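Local coordinates for biofilm-associated surface protein (Staphylococcus aureus, PDB 7C7U) that supports biofilm formation at the bacterial cell surface, probably acting as a calcium-binding switch that modulates functional amyloid assembly, at residues Ile53-His58 and Thr85-Asn90; Asp193-Leu198 and Thr363-Leu368; Asn249-Asn254 and Ile313-Ala318; Asp260-Ile265 and Leu294-Val299; Gly482-Ser487 and Ile498-Pro503. All coordinates share one frame; numbering follows the deposited sequence.

Contact 1: residues Ile53-His58 and Thr85-Asn90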
# COMPACT_ATOMS: atom_id res chain seq x y z
N ILE A 53 -17.86 -3.47 24.74
CA ILE A 53 -16.66 -4.29 24.63
C ILE A 53 -15.57 -3.60 25.42
O ILE A 53 -15.14 -2.50 25.04
CB ILE A 53 -16.24 -4.49 23.16
CG1 ILE A 53 -17.33 -5.23 22.39
CG2 ILE A 53 -14.93 -5.27 23.08
CD1 ILE A 53 -17.07 -5.26 20.88
N PRO A 54 -15.10 -4.16 26.53
CA PRO A 54 -14.05 -3.52 27.31
C PRO A 54 -12.67 -3.83 26.76
O PRO A 54 -12.45 -4.82 26.06
CB PRO A 54 -14.24 -4.14 28.69
CG PRO A 54 -14.64 -5.53 28.37
CD PRO A 54 -15.52 -5.44 27.13
N PHE A 55 -11.72 -2.95 27.09
CA PHE A 55 -10.34 -3.17 26.68
C PHE A 55 -9.39 -2.41 27.59
O PHE A 55 -9.77 -1.42 28.24
CB PHE A 55 -10.10 -2.76 25.21
CG PHE A 55 -10.26 -1.27 24.94
CD1 PHE A 55 -11.50 -0.74 24.59
CD2 PHE A 55 -9.15 -0.43 24.95
CE1 PHE A 55 -11.64 0.61 24.30
CE2 PHE A 55 -9.28 0.91 24.67
CZ PHE A 55 -10.52 1.44 24.34
N ASP A 56 -8.15 -2.86 27.60
CA ASP A 56 -7.02 -2.06 28.04
C ASP A 56 -6.14 -1.80 26.83
O ASP A 56 -6.19 -2.52 25.83
CB ASP A 56 -6.20 -2.77 29.13
CG ASP A 56 -7.01 -3.04 30.38
OD1 ASP A 56 -7.75 -2.15 30.83
OD2 ASP A 56 -6.94 -4.17 30.90
N LEU A 57 -5.35 -0.74 26.90
CA LEU A 57 -4.40 -0.43 25.85
C LEU A 57 -3.04 -0.25 26.51
O LEU A 57 -2.89 0.60 27.40
CB LEU A 57 -4.84 0.83 25.10
CG LEU A 57 -4.17 1.16 23.77
CD1 LEU A 57 -4.20 0.00 22.76
CD2 LEU A 57 -4.86 2.39 23.20
N HIS A 58 -2.06 -1.06 26.12
CA HIS A 58 -0.73 -1.02 26.71
C HIS A 58 0.28 -0.46 25.72
O HIS A 58 0.20 -0.73 24.52
CB HIS A 58 -0.25 -2.41 27.16
CG HIS A 58 -1.27 -3.20 27.93
ND1 HIS A 58 -1.42 -3.09 29.29
CD2 HIS A 58 -2.14 -4.15 27.53
CE1 HIS A 58 -2.37 -3.92 29.70
NE2 HIS A 58 -2.82 -4.58 28.64
N THR A 85 -21.10 3.82 19.23
CA THR A 85 -21.57 5.14 19.61
C THR A 85 -20.50 5.96 20.31
O THR A 85 -20.50 7.19 20.20
CB THR A 85 -22.80 5.01 20.52
OG1 THR A 85 -22.40 4.50 21.79
CG2 THR A 85 -23.82 4.05 19.91
N LYS A 86 -19.58 5.31 21.01
CA LYS A 86 -18.55 6.01 21.76
C LYS A 86 -17.42 5.03 22.06
O LYS A 86 -17.67 3.87 22.37
CB LYS A 86 -19.13 6.56 23.07
CG LYS A 86 -18.22 7.54 23.80
CD LYS A 86 -18.97 8.19 24.96
CE LYS A 86 -18.04 9.06 25.77
NZ LYS A 86 -18.64 9.48 27.07
N ILE A 87 -16.19 5.54 22.00
CA ILE A 87 -15.01 4.82 22.46
C ILE A 87 -14.26 5.75 23.41
O ILE A 87 -14.07 6.93 23.10
CB ILE A 87 -14.08 4.38 21.32
CG1 ILE A 87 -14.83 3.53 20.28
CG2 ILE A 87 -12.90 3.57 21.87
CD1 ILE A 87 -13.93 3.06 19.15
N SER A 88 -13.85 5.22 24.56
CA SER A 88 -13.12 6.01 25.53
C SER A 88 -12.29 5.08 26.41
O SER A 88 -12.56 3.88 26.51
CB SER A 88 -14.06 6.84 26.41
OG SER A 88 -14.84 5.98 27.22
N ALA A 89 -11.29 5.67 27.06
CA ALA A 89 -10.42 4.96 27.99
C ALA A 89 -9.81 5.98 28.95
O ALA A 89 -9.73 7.17 28.64
CB ALA A 89 -9.32 4.19 27.25
N ASN A 90 -9.37 5.48 30.09
CA ASN A 90 -8.65 6.30 31.07
C ASN A 90 -7.19 6.40 30.68
O ASN A 90 -6.55 5.38 30.43
CB ASN A 90 -8.74 5.68 32.46
CG ASN A 90 -10.13 5.70 33.02
OD1 ASN A 90 -11.02 6.35 32.47
ND2 ASN A 90 -10.34 5.00 34.12
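The ring of F55 reaches from its strand across to I87, S88 and A89, lying obliquely to all three. Its far end does the touching. CZ lies 4.0 Å from the CG2 methyl of I87, and CE1 is equally close to that methyl, so the branch is seated against one bond of the ring. The two side chains cross at about a right angle. F55 CZ also comes to 3.9 Å from the backbone O of S88, while F55 CE2 ends 4.2 Å from A89 CB. With CG placed between the backbone N and the carbonyl carbon (chi1 66°), the F55 ring swings out of its own strand toward the partner. The choice of residues fits the spacing: the axes come within 8.2 Å at their closest and cross at 54°, a gap that a long phenylalanine can span to a small alanine and a beta-branched isoleucine. No hydrogen bond joins the two segments; the contact is buried packing, mostly apolar, with the carbonyl O of S88 beside the ring. F55 also meets the ring of F37, with planes at about 45°, and I142. I87 packs on L76 and L57 on I72, both of strand 70-76. Strands 52-61 and 84-90 are not paired with each other: both run antiparallel to strand 133-144, which links them within one mixed sheet.

Contact 2: residues Asp193-Leu198 and Thr363-Leu368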
# COMPACT_ATOMS: atom_id res chain seq x y z
N ASP A 193 -12.95 -21.79 19.31
CA ASP A 193 -13.16 -22.66 20.46
C ASP A 193 -11.85 -23.20 21.02
O ASP A 193 -11.73 -23.35 22.25
CB ASP A 193 -14.14 -23.79 20.10
CG ASP A 193 -13.73 -24.56 18.86
OD1 ASP A 193 -12.96 -24.01 18.04
OD2 ASP A 193 -14.21 -25.70 18.69
N ASP A 194 -10.85 -23.43 20.18
CA ASP A 194 -9.59 -23.94 20.73
C ASP A 194 -8.88 -22.87 21.56
O ASP A 194 -8.38 -23.15 22.66
CB ASP A 194 -8.70 -24.50 19.62
CG ASP A 194 -8.33 -23.48 18.54
OD1 ASP A 194 -9.04 -22.46 18.30
OD2 ASP A 194 -7.30 -23.73 17.92
N LEU A 195 -8.86 -21.62 21.08
CA LEU A 195 -8.24 -20.53 21.82
C LEU A 195 -9.03 -20.20 23.09
O LEU A 195 -8.43 -19.81 24.10
CB LEU A 195 -8.09 -19.30 20.93
CG LEU A 195 -7.22 -19.47 19.66
CD1 LEU A 195 -6.98 -18.13 18.95
CD2 LEU A 195 -5.88 -20.14 19.96
N VAL A 196 -10.36 -20.29 23.05
CA VAL A 196 -11.17 -20.04 24.24
C VAL A 196 -10.89 -21.09 25.31
O VAL A 196 -10.78 -20.76 26.50
CB VAL A 196 -12.67 -19.99 23.86
CG1 VAL A 196 -13.56 -20.19 25.11
CG2 VAL A 196 -13.00 -18.69 23.17
N ASN A 197 -10.77 -22.36 24.91
CA ASN A 197 -10.44 -23.40 25.88
C ASN A 197 -9.07 -23.16 26.50
O ASN A 197 -8.84 -23.50 27.68
CB ASN A 197 -10.49 -24.78 25.24
CG ASN A 197 -11.91 -25.20 24.86
OD1 ASN A 197 -12.88 -24.51 25.18
ND2 ASN A 197 -12.04 -26.32 24.16
N LEU A 198 -8.12 -22.64 25.72
CA LEU A 198 -6.80 -22.33 26.25
C LEU A 198 -6.87 -21.22 27.28
O LEU A 198 -6.32 -21.34 28.39
CB LEU A 198 -5.85 -21.96 25.09
CG LEU A 198 -5.24 -23.15 24.34
CD1 LEU A 198 -4.88 -22.74 22.90
CD2 LEU A 198 -4.01 -23.66 25.09
N THR A 363 -5.56 -14.36 9.29
CA THR A 363 -5.40 -14.26 10.73
C THR A 363 -4.42 -15.31 11.23
O THR A 363 -4.23 -16.35 10.60
CB THR A 363 -6.75 -14.38 11.44
OG1 THR A 363 -7.43 -15.54 10.98
CG2 THR A 363 -7.61 -13.15 11.16
N PHE A 364 -3.77 -14.99 12.36
CA PHE A 364 -2.71 -15.80 12.95
C PHE A 364 -2.84 -15.74 14.46
O PHE A 364 -3.48 -14.83 15.01
CB PHE A 364 -1.32 -15.30 12.55
CG PHE A 364 -1.20 -15.00 11.09
CD1 PHE A 364 -1.66 -13.80 10.58
CD2 PHE A 364 -0.69 -15.96 10.23
CE1 PHE A 364 -1.57 -13.54 9.21
CE2 PHE A 364 -0.61 -15.70 8.87
CZ PHE A 364 -1.06 -14.49 8.37
N ALA A 365 -2.23 -16.72 15.13
CA ALA A 365 -2.18 -16.76 16.60
C ALA A 365 -0.87 -17.41 17.05
O ALA A 365 -0.30 -18.25 16.35
CB ALA A 365 -3.38 -17.50 17.21
N GLY A 366 -0.44 -17.03 18.26
CA GLY A 366 0.74 -17.61 18.88
C GLY A 366 0.55 -17.59 20.38
O GLY A 366 -0.14 -16.73 20.92
N TYR A 367 1.14 -18.57 21.06
CA TYR A 367 1.00 -18.68 22.52
C TYR A 367 2.01 -19.69 23.04
O TYR A 367 2.49 -20.55 22.30
CB TYR A 367 -0.44 -19.08 22.94
CG TYR A 367 -0.95 -20.37 22.32
CD1 TYR A 367 -1.50 -20.39 21.03
CD2 TYR A 367 -0.89 -21.57 23.02
CE1 TYR A 367 -1.97 -21.57 20.47
CE2 TYR A 367 -1.35 -22.75 22.47
CZ TYR A 367 -1.90 -22.74 21.20
OH TYR A 367 -2.34 -23.92 20.65
N LEU A 368 2.33 -19.55 24.33
CA LEU A 368 3.20 -20.47 25.04
C LEU A 368 2.34 -21.40 25.89
O LEU A 368 1.32 -21.00 26.45
CB LEU A 368 4.20 -19.72 25.95
CG LEU A 368 5.28 -18.94 25.18
CD1 LEU A 368 5.90 -17.82 26.03
CD2 LEU A 368 6.33 -19.94 24.73
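Helix 193-198 lies over strand 363-368 with its axis 11.4 Å away and the two N-to-C directions only 25° apart, so L195 sits opposite A365 and L198 opposite Y367. Three residues on the helix, a little under one turn, thus face two on the strand, one period of its alternation. L195 divides its two methyls between neighbouring partners: CD1 rests 4.0 Å from A365 CB, and CD2 approaches Y367 CE1 at 4.2 Å, oblique to the ring. Alanine suits this place because its short side chain admits the leucine close to the strand backbone. L198 makes the tighter contact. Its CD1 stands over one face of the Y367 ring, 3.8 Å from the centroid and 29° off the normal, a CH-pi interaction, and L198 CD2 meets Y367 CE2 at 3.8 Å. L198 runs roughly perpendicular to the tyrosine. The arrangement is consistent with a helix packed on the outer face of a beta sandwich. Strand alternation gives that face A365 and Y367, while F364 and L368 point to the interior, where L368 meets Y253. Tyrosine is well chosen for a partly exposed place: with CG between its backbone N and carbonyl carbon (chi1 56°), the ring turns one face to L198 and still ends in a hydroxyl. At the start of the helix D194 OD2 hydrogen-bonds Q256 NE2 of the adjacent strand, which A365 pairs with through backbone bonds, while D194 OD1 makes a weak bond to L195 N.

Contact 3: residues Asn249-Asn254 and Ile313-Ala318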
# COMPACT_ATOMS: atom_id res chain seq x y z
N ASN A 249 10.27 -29.99 32.11
CA ASN A 249 9.25 -28.96 32.28
C ASN A 249 9.35 -27.85 31.23
O ASN A 249 8.76 -26.78 31.43
CB ASN A 249 9.35 -28.36 33.68
CG ASN A 249 9.00 -29.37 34.75
OD1 ASN A 249 8.35 -30.38 34.47
ND2 ASN A 249 9.43 -29.11 35.98
N GLN A 250 10.09 -28.07 30.15
CA GLN A 250 10.22 -27.04 29.11
C GLN A 250 8.86 -26.66 28.53
O GLN A 250 7.97 -27.50 28.34
CB GLN A 250 11.13 -27.52 27.99
CG GLN A 250 12.60 -27.60 28.36
CD GLN A 250 13.24 -26.25 28.66
OE1 GLN A 250 13.05 -25.27 27.94
NE2 GLN A 250 14.02 -26.20 29.74
N TRP A 251 8.71 -25.38 28.24
CA TRP A 251 7.53 -24.87 27.59
C TRP A 251 7.57 -25.15 26.08
O TRP A 251 8.61 -25.48 25.51
CB TRP A 251 7.40 -23.37 27.82
CG TRP A 251 7.10 -22.95 29.22
CD1 TRP A 251 6.87 -23.77 30.31
CD2 TRP A 251 6.98 -21.61 29.70
NE1 TRP A 251 6.64 -23.00 31.44
CE2 TRP A 251 6.71 -21.67 31.09
CE3 TRP A 251 7.11 -20.36 29.09
CZ2 TRP A 251 6.52 -20.54 31.86
CZ3 TRP A 251 6.95 -19.23 29.87
CH2 TRP A 251 6.65 -19.33 31.23
N ALA A 252 6.43 -24.95 25.42
CA ALA A 252 6.40 -25.00 23.96
C ALA A 252 5.83 -23.71 23.40
O ALA A 252 4.95 -23.09 24.00
CB ALA A 252 5.55 -26.19 23.47
N TYR A 253 6.32 -23.31 22.21
CA TYR A 253 5.72 -22.23 21.46
C TYR A 253 4.80 -22.82 20.39
O TYR A 253 5.19 -23.73 19.66
CB TYR A 253 6.79 -21.35 20.80
CG TYR A 253 6.18 -20.15 20.10
CD1 TYR A 253 5.49 -19.19 20.83
CD2 TYR A 253 6.30 -19.98 18.71
CE1 TYR A 253 4.92 -18.11 20.22
CE2 TYR A 253 5.72 -18.91 18.10
CZ TYR A 253 5.05 -17.97 18.84
OH TYR A 253 4.50 -16.90 18.21
N ASN A 254 3.59 -22.26 20.29
CA ASN A 254 2.52 -22.77 19.44
C ASN A 254 2.07 -21.67 18.51
O ASN A 254 2.00 -20.50 18.90
CB ASN A 254 1.33 -23.25 20.30
CG ASN A 254 1.75 -24.23 21.38
OD1 ASN A 254 1.65 -25.44 21.22
ND2 ASN A 254 2.27 -23.70 22.50
N ILE A 313 13.90 -18.64 21.85
CA ILE A 313 13.19 -17.41 22.16
C ILE A 313 14.06 -16.58 23.09
O ILE A 313 14.55 -17.09 24.11
CB ILE A 313 11.82 -17.70 22.81
CG1 ILE A 313 10.87 -18.33 21.79
CG2 ILE A 313 11.22 -16.42 23.41
CD1 ILE A 313 9.61 -18.89 22.41
N GLU A 314 14.24 -15.31 22.75
CA GLU A 314 14.92 -14.34 23.60
C GLU A 314 13.93 -13.83 24.64
O GLU A 314 13.12 -12.93 24.38
CB GLU A 314 15.52 -13.21 22.77
CG GLU A 314 16.12 -12.10 23.63
CD GLU A 314 17.22 -12.61 24.57
OE1 GLU A 314 18.39 -12.68 24.13
OE2 GLU A 314 16.91 -12.99 25.73
N PHE A 315 13.98 -14.39 25.85
CA PHE A 315 13.06 -13.97 26.89
C PHE A 315 13.53 -12.74 27.65
O PHE A 315 12.84 -12.34 28.60
CB PHE A 315 12.84 -15.10 27.89
CG PHE A 315 11.90 -16.17 27.42
CD1 PHE A 315 10.53 -15.97 27.43
CD2 PHE A 315 12.40 -17.40 27.00
CE1 PHE A 315 9.66 -16.97 27.02
CE2 PHE A 315 11.53 -18.41 26.59
CZ PHE A 315 10.16 -18.19 26.60
N ASN A 316 14.68 -12.16 27.28
CA ASN A 316 15.30 -11.06 28.02
C ASN A 316 15.33 -11.38 29.52
O ASN A 316 14.82 -10.63 30.36
CB ASN A 316 14.57 -9.74 27.75
CG ASN A 316 14.41 -9.46 26.26
OD1 ASN A 316 15.38 -9.52 25.51
ND2 ASN A 316 13.20 -9.16 25.84
N ASN A 317 15.91 -12.52 29.86
CA ASN A 317 15.89 -13.01 31.24
C ASN A 317 16.44 -11.99 32.23
O ASN A 317 17.54 -11.44 32.05
CB ASN A 317 16.66 -14.33 31.33
CG ASN A 317 15.92 -15.47 30.66
OD1 ASN A 317 14.69 -15.46 30.57
ND2 ASN A 317 16.67 -16.46 30.17
N ALA A 318 15.67 -11.75 33.30
CA ALA A 318 15.98 -10.85 34.40
C ALA A 318 15.99 -9.39 33.98
O ALA A 318 16.47 -8.55 34.73
CB ALA A 318 17.30 -11.21 35.08
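F315 O and the following N316 O both accept hydrogen bonds from K237 NZ, and this anchors the loop whose F315 and I313 side chains turn toward segment 249-254. The amide of N316 is also held: N316 N donates to E314 OE2 at 2.8 Å. Across the contact, everything is apolar. I313 CD1 reaches Y253 CB at 4.1 Å, and F315 CZ comes to 4.5 Å from W251 CE3, a loose and oblique approach of the two aromatic groups. I313 serves both neighbours, since its CG2 sits 3.6 Å above the centre of the F315 ring while the CG1 branch goes to the tyrosine; a branched side chain is apt for that double duty. Tyrosine and tryptophan suit buried places that offer a polar partner, for the Y253 hydroxyl is hydrogen-bonded to Q233 OE1 and W251 NE1 to E205 OE2. Y253 also packs on V325 and V327 of strand 323-331, and F315 on L368. Such a layer of large apolar groups between two facing antiparallel sheets, with a loop folded over its end, is characteristic of the core of a beta sandwich.

Contact 4: residues Asp260-Ile265 and Leu294-Val299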
# COMPACT_ATOMS: atom_id res chain seq x y z
N ASP A 260 -5.64 -20.30 4.41
CA ASP A 260 -5.67 -19.82 3.03
C ASP A 260 -4.33 -19.34 2.51
O ASP A 260 -4.18 -19.15 1.30
CB ASP A 260 -6.69 -18.70 2.86
CG ASP A 260 -8.11 -19.19 3.00
OD1 ASP A 260 -8.33 -20.39 2.77
OD2 ASP A 260 -9.00 -18.38 3.33
N LEU A 261 -3.35 -19.11 3.38
CA LEU A 261 -2.02 -18.78 2.89
C LEU A 261 -1.22 -20.01 2.52
O LEU A 261 -0.21 -19.89 1.81
CB LEU A 261 -1.26 -17.95 3.93
CG LEU A 261 -1.65 -16.48 3.99
CD1 LEU A 261 -0.85 -15.75 5.05
CD2 LEU A 261 -1.42 -15.86 2.60
N LEU A 262 -1.63 -21.18 2.97
CA LEU A 262 -0.81 -22.38 2.79
C LEU A 262 -0.40 -22.66 1.34
O LEU A 262 0.76 -23.07 1.14
CB LEU A 262 -1.55 -23.59 3.38
CG LEU A 262 -1.83 -23.58 4.88
CD1 LEU A 262 -2.15 -24.99 5.34
CD2 LEU A 262 -0.67 -22.99 5.68
N PRO A 263 -1.25 -22.47 0.32
CA PRO A 263 -0.79 -22.66 -1.07
C PRO A 263 0.35 -21.75 -1.50
O PRO A 263 0.98 -21.99 -2.54
CB PRO A 263 -2.05 -22.38 -1.91
CG PRO A 263 -3.19 -22.65 -1.00
CD PRO A 263 -2.71 -22.24 0.39
N TYR A 264 0.61 -20.68 -0.76
CA TYR A 264 1.64 -19.72 -1.13
C TYR A 264 2.89 -19.83 -0.29
O TYR A 264 3.82 -19.03 -0.49
CB TYR A 264 1.08 -18.30 -1.04
CG TYR A 264 -0.19 -18.15 -1.82
CD1 TYR A 264 -0.15 -17.88 -3.17
CD2 TYR A 264 -1.43 -18.33 -1.22
CE1 TYR A 264 -1.31 -17.76 -3.91
CE2 TYR A 264 -2.60 -18.22 -1.95
CZ TYR A 264 -2.53 -17.93 -3.30
OH TYR A 264 -3.66 -17.81 -4.05
N ILE A 265 2.95 -20.74 0.67
CA ILE A 265 4.09 -20.82 1.57
C ILE A 265 5.04 -21.91 1.11
O ILE A 265 4.65 -23.07 0.96
CB ILE A 265 3.65 -21.05 3.02
CG1 ILE A 265 2.84 -19.84 3.49
CG2 ILE A 265 4.88 -21.27 3.88
CD1 ILE A 265 2.06 -20.07 4.80
N LEU A 294 10.13 -24.54 11.05
CA LEU A 294 8.87 -24.88 11.70
C LEU A 294 8.01 -25.72 10.77
O LEU A 294 8.01 -25.52 9.55
CB LEU A 294 8.09 -23.62 12.11
CG LEU A 294 8.76 -22.69 13.11
CD1 LEU A 294 8.01 -21.35 13.21
CD2 LEU A 294 8.82 -23.38 14.47
N THR A 295 7.25 -26.64 11.35
CA THR A 295 6.29 -27.41 10.59
C THR A 295 4.88 -27.00 10.99
O THR A 295 4.62 -26.63 12.14
CB THR A 295 6.47 -28.91 10.80
OG1 THR A 295 5.83 -29.30 12.01
CG2 THR A 295 7.94 -29.27 10.86
N ILE A 296 3.97 -27.07 10.01
CA ILE A 296 2.55 -26.77 10.18
C ILE A 296 1.76 -27.96 9.67
O ILE A 296 2.20 -28.66 8.76
CB ILE A 296 2.15 -25.47 9.44
CG1 ILE A 296 2.86 -25.40 8.09
CG2 ILE A 296 2.46 -24.24 10.27
CD1 ILE A 296 2.26 -24.41 7.14
N ASP A 297 0.58 -28.18 10.25
CA ASP A 297 -0.28 -29.26 9.78
C ASP A 297 -1.19 -28.72 8.68
O ASP A 297 -1.05 -27.58 8.23
CB ASP A 297 -1.03 -29.91 10.95
CG ASP A 297 -2.04 -28.99 11.62
OD1 ASP A 297 -2.41 -27.94 11.06
OD2 ASP A 297 -2.48 -29.33 12.74
N GLU A 298 -2.17 -29.53 8.25
CA GLU A 298 -2.95 -29.17 7.06
C GLU A 298 -3.83 -27.96 7.30
O GLU A 298 -4.33 -27.39 6.32
CB GLU A 298 -3.82 -30.35 6.60
CG GLU A 298 -5.16 -30.47 7.34
CD GLU A 298 -5.06 -31.15 8.70
OE1 GLU A 298 -3.93 -31.32 9.22
OE2 GLU A 298 -6.13 -31.48 9.25
N VAL A 299 -4.05 -27.55 8.55
CA VAL A 299 -4.85 -26.37 8.85
C VAL A 299 -3.99 -25.20 9.30
O VAL A 299 -4.53 -24.12 9.60
CB VAL A 299 -5.94 -26.69 9.89
CG1 VAL A 299 -5.37 -26.71 11.30
CG2 VAL A 299 -7.12 -25.73 9.76
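L262, in the 3-10 turn that leads into strand 265-272, aims its CB at the loop L294-V299, where two loops meet at the surface of what appears to be a beta sandwich. Chi1 of -63° sets CG beside the backbone N, and from CG the methyls part toward different targets. CD1 drops onto backbone rather than side chain: it lies 3.4 Å from E298 O and 4.0 Å from D297 O. The other methyl, CD2, meets I296 CD1 at 3.6 Å, with the two side chains sliding past each other in opposite directions. A leucine fits because its forked end can satisfy a methyl neighbour and a bend of main chain together. I296 holds CG1 between its backbone N and carbonyl carbon (chi1 40°), which presents the CD1 methyl to the turn, and it also packs on Y255 and I257 of strand 252-257. The bend under L262 is an Asx turn, a role suited to aspartate, whose short side chain brings OD1 to the amide two residues on. D297 OD1 also accepts from N301 N, so one oxygen ties down two amides. Its bond within the turn comes from V299 N at 3.0 Å, the donor arriving from above the carboxylate, 45° out of its plane.

Contact 5: residues Gly482-Ser487 and Ile498-Pro503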
# COMPACT_ATOMS: atom_id res chain seq x y z
N GLY A 482 8.23 15.46 -19.53
CA GLY A 482 7.77 14.56 -20.56
C GLY A 482 8.20 14.92 -21.98
O GLY A 482 8.14 14.06 -22.86
N THR A 483 8.61 16.16 -22.23
CA THR A 483 9.00 16.54 -23.59
C THR A 483 10.35 15.93 -23.97
O THR A 483 11.19 15.62 -23.12
CB THR A 483 9.07 18.06 -23.74
OG1 THR A 483 10.08 18.57 -22.87
CG2 THR A 483 7.74 18.70 -23.43
N PHE A 484 10.56 15.79 -25.29
CA PHE A 484 11.85 15.33 -25.79
C PHE A 484 12.13 15.94 -27.16
O PHE A 484 11.23 16.33 -27.91
CB PHE A 484 11.93 13.80 -25.86
CG PHE A 484 10.78 13.16 -26.59
CD1 PHE A 484 10.79 13.06 -27.98
CD2 PHE A 484 9.72 12.61 -25.90
CE1 PHE A 484 9.74 12.46 -28.65
CE2 PHE A 484 8.67 12.01 -26.56
CZ PHE A 484 8.68 11.93 -27.94
N SER A 485 13.42 16.00 -27.48
CA SER A 485 13.94 16.54 -28.74
C SER A 485 15.12 15.65 -29.12
O SER A 485 16.20 15.75 -28.52
CB SER A 485 14.36 17.99 -28.59
OG SER A 485 13.33 18.74 -27.98
N VAL A 486 14.89 14.73 -30.05
CA VAL A 486 15.89 13.76 -30.47
C VAL A 486 16.53 14.26 -31.76
O VAL A 486 15.84 14.44 -32.77
CB VAL A 486 15.27 12.37 -30.70
CG1 VAL A 486 16.34 11.39 -31.13
CG2 VAL A 486 14.51 11.88 -29.43
N SER A 487 17.85 14.45 -31.73
CA SER A 487 18.59 14.83 -32.94
C SER A 487 18.73 13.62 -33.87
O SER A 487 19.05 12.52 -33.42
CB SER A 487 19.98 15.36 -32.57
OG SER A 487 19.90 16.67 -32.03
N ILE A 498 9.10 5.92 -32.21
CA ILE A 498 9.61 6.69 -31.08
C ILE A 498 9.43 5.80 -29.85
O ILE A 498 8.30 5.46 -29.48
CB ILE A 498 8.91 8.05 -30.92
CG1 ILE A 498 9.39 8.75 -29.64
CG2 ILE A 498 7.39 7.96 -31.00
CD1 ILE A 498 10.89 9.09 -29.66
N ALA A 499 10.55 5.40 -29.25
CA ALA A 499 10.56 4.45 -28.14
C ALA A 499 11.10 5.14 -26.89
O ALA A 499 12.14 5.80 -26.95
CB ALA A 499 11.42 3.22 -28.46
N ILE A 500 10.38 4.97 -25.78
CA ILE A 500 10.72 5.55 -24.49
C ILE A 500 11.18 4.43 -23.57
O ILE A 500 10.39 3.55 -23.17
CB ILE A 500 9.53 6.31 -23.88
CG1 ILE A 500 8.84 7.18 -24.93
CG2 ILE A 500 10.01 7.18 -22.73
CD1 ILE A 500 9.70 8.29 -25.50
N ASP A 501 12.46 4.48 -23.20
CA ASP A 501 13.16 3.39 -22.52
C ASP A 501 13.35 3.76 -21.06
O ASP A 501 14.00 4.76 -20.74
CB ASP A 501 14.49 3.12 -23.22
CG ASP A 501 15.25 1.92 -22.64
OD1 ASP A 501 15.00 1.50 -21.49
OD2 ASP A 501 16.14 1.41 -23.35
N SER A 502 12.78 2.95 -20.16
CA SER A 502 12.97 3.05 -18.72
C SER A 502 14.06 2.07 -18.29
O SER A 502 14.17 0.98 -18.85
CB SER A 502 11.67 2.74 -17.98
OG SER A 502 11.90 2.43 -16.61
N PRO A 503 14.91 2.43 -17.32
CA PRO A 503 15.92 1.47 -16.84
C PRO A 503 15.35 0.36 -15.97
O PRO A 503 16.09 -0.58 -15.62
CB PRO A 503 16.89 2.35 -16.03
CG PRO A 503 16.06 3.48 -15.56
CD PRO A 503 15.03 3.74 -16.65
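I498, the first residue of its segment, meets F484 most broadly. Its CG1 is anti to the backbone N (chi1 174°), which extends the chain toward the phenylalanine from the opposite direction. CG1 comes to 3.7 Å from F484 CZ, and CD1 lies 3.7 Å from F484 CE1. The ring is oblique to these atoms. A499 follows with its methyl turned to the other side, where it packs on V510, as strand alternation requires. I500 leaves the strand to one side, but its CD1 reaches back to F484 CE2 at 4.0 Å, the two side chains crossing at a slant. The ring of F484 thus rests its far end on two isoleucines spaced two residues apart, and their CG1-CD1 arms give broad apolar surface to a flat ring. Next, D501 keeps its charge away from this apolar layer, in a salt bridge to K464. No hydrogen bond links the two segments, whose nearest CA atoms, those of F484 and I500, are 9.9 Å apart, consistent with a sheet that curls so that its strands face each other as in a sandwich. Strand 483-487 is an outermost strand, bonded to strand 447-451 through F484 with G450 and V486 with V448. Strand 494-501 lies between strands 462-466 and 509-516, and A463 of the former touches both isoleucines and V486.

In the fold
Contacts 2, 3 and 4 appear to belong to one beta-sandwich unit. Contacts 2 and 3 have centres 17 Å apart and share a sheet: Y367 O and N254 N, 2.9 Å apart, probably form a hydrogen bond between neighbouring strands. Contact 4, also 17 Å from contact 2, joins it through packing of F364 CZ on L261 CD1 at 3.6 Å. Contact 1 lies in the preceding sheet, its centre 23 Å from that of contact 2, without touching it. Contact 5 is remote, its centre 57 Å from those of contacts 1 and 2. Between contacts 2 and 5 the chain passes through the D389-V433 calcium sites. E509, a calcium ligand, pairs by backbone with I500, whose side chain is about 9 Å from a calcium ion.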